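Local coordinates for protein nucleocapsid (Equine arteritis virus, PDB 2I9F) that forms the capsid of the virus through its dimerising C-terminal domain, the part present here, and as a whole protein probably binds the viral RNA, at residues D16-Q19 against Q20-A23. Numbering follows the deposited sequence.
Sequences DLNQ and QERA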
loop_
_atom_site.group_PDB
_atom_site.type_symbol
_atom_site.label_atom_id
_atom_site.label_comp_id
_atom_site.label_asym_id
_atom_site.label_seq_id
_atom_site.Cartn_x
_atom_site.Cartn_y
_atom_site.Cartn_z
ATOM N N ASP A 16 15.996 14.472 -0.626
ATOM C CA ASP A 16 15.287 15.724 -0.690
ATOM C C ASP A 16 14.580 16.039 0.629
ATOM O O ASP A 16 13.875 17.038 0.699
ATOM C CB ASP A 16 14.223 15.659 -1.815
ATOM C CG ASP A 16 14.810 15.386 -3.201
ATOM O OD1 ASP A 16 15.973 15.753 -3.451
ATOM O OD2 ASP A 16 14.082 14.828 -4.053
ATOM N N LEU A 17 14.722 15.199 1.663
ATOM C CA LEU A 17 13.825 15.260 2.847
ATOM C C LEU A 17 14.585 15.544 4.087
ATOM O O LEU A 17 15.722 15.134 4.196
ATOM C CB LEU A 17 13.066 13.937 3.055
ATOM C CG LEU A 17 12.103 13.475 1.969
ATOM C CD1 LEU A 17 11.647 12.073 2.320
ATOM C CD2 LEU A 17 10.901 14.445 1.766
ATOM N N ASN A 18 13.974 16.231 5.036
ATOM C CA ASN A 18 14.703 16.538 6.264
ATOM C C ASN A 18 14.615 15.418 7.305
ATOM O O ASN A 18 13.954 14.411 7.063
ATOM C CB ASN A 18 14.342 17.939 6.819
ATOM C CG ASN A 18 12.883 18.071 7.202
ATOM O OD1 ASN A 18 12.242 19.092 6.902
ATOM N ND2 ASN A 18 12.368 17.099 7.898
ATOM N N GLN A 19 15.259 15.568 8.456
ATOM C CA GLN A 19 15.257 14.464 9.429
ATOM C C GLN A 19 13.855 14.081 9.928
ATOM O O GLN A 19 13.534 12.895 10.085
ATOM C CB GLN A 19 16.176 14.754 10.619
ATOM C CG GLN A 19 16.516 13.489 11.406
ATOM C CD GLN A 19 15.972 13.491 12.838
ATOM O OE1 GLN A 19 14.756 13.609 13.071
ATOM N NE2 GLN A 19 16.884 13.351 13.818
ATOM N N GLN A 20 13.049 15.102 10.190
ATOM C CA GLN A 20 11.708 14.914 10.688
ATOM C C GLN A 20 10.872 14.210 9.655
ATOM O O GLN A 20 10.100 13.330 9.990
ATOM C CB GLN A 20 11.061 16.259 11.070
ATOM C CG GLN A 20 9.607 16.078 11.519
ATOM C CD GLN A 20 8.784 17.351 11.659
ATOM O OE1 GLN A 20 9.306 18.486 11.738
ATOM N NE2 GLN A 20 7.465 17.164 11.733
ATOM N N GLU A 21 11.012 14.618 8.395
ATOM C CA GLU A 21 10.279 14.006 7.291
ATOM C C GLU A 21 10.693 12.542 7.147
ATOM O O GLU A 21 9.842 11.663 7.032
ATOM C CB GLU A 21 10.524 14.773 5.991
ATOM C CG GLU A 21 9.854 16.153 6.058
ATOM C CD GLU A 21 10.287 17.094 4.952
ATOM O OE1 GLU A 21 11.403 16.934 4.419
ATOM O OE2 GLU A 21 9.487 17.999 4.614
ATOM N N ARG A 22 11.996 12.294 7.146
ATOM C CA ARG A 22 12.506 10.909 7.134
ATOM C C ARG A 22 11.973 10.082 8.278
ATOM O O ARG A 22 11.516 8.997 8.007
ATOM C CB ARG A 22 14.033 10.865 7.176
ATOM C CG ARG A 22 14.672 11.294 5.929
ATOM C CD ARG A 22 16.200 11.566 6.129
ATOM N NE ARG A 22 16.900 10.455 6.791
ATOM C CZ ARG A 22 17.727 10.570 7.845
ATOM N NH1 ARG A 22 17.989 11.760 8.422
ATOM N NH2 ARG A 22 18.299 9.479 8.335
ATOM N N ALA A 23 12.073 10.566 9.543
ATOM C CA ALA A 23 11.532 9.849 10.722
ATOM C C ALA A 23 10.017 9.530 10.549
ATOM O O ALA A 23 9.577 8.401 10.818
ATOM C CB ALA A 23 11.802 10.643 12.075
HETATM O O HOH W 1 12.347 18.653 2.836
#
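Glu21 OE1 is gripped from two directions: the backbone N of Asn18 donates to it across 2.7 Å, and a water that also donates to the carbonyl O of Asp16 reaches the same oxygen. The N-H of Asn18 points almost straight at OE1 (170°), meeting it on the anti side and somewhat out of the carboxylate plane. Glu21 sends CG back beside its own backbone N (chi1 -69°) and then runs extended, which carries the carboxylate along the start of the helix to the residues preceding it. There the amide of Asn18 lies over the carboxylate, the two planes nearly parallel at 16°. Leu17 crosses the glutamate at about a right angle, its CD2 3.7 Å from Glu21 OE1, and its side chain also touches Val63 of helix 57-63. The other carboxylate oxygen, OE2, forms a salt bridge with Lys62, so that this buried acid, probably ionised, ties the beginning of helix 19-34 to the C-terminal helix.

Regular helical bonding starts at once: Arg22 N donates to Asn18 O at 2.9 Å, and Ala23 N to Gln19 O at 2.8 Å. On the flank away from Glu21, Arg22 NH1 packs against Gln19 CG at 3.8 Å, while NH2 bonds to the carbonyl O of Met34 in the second subunit. With Asn18 as N-cap and Glu21, three residues on, accepting its backbone N-H, the turn shows the glutamate half of a capping box at the N-terminus of helix 19-34.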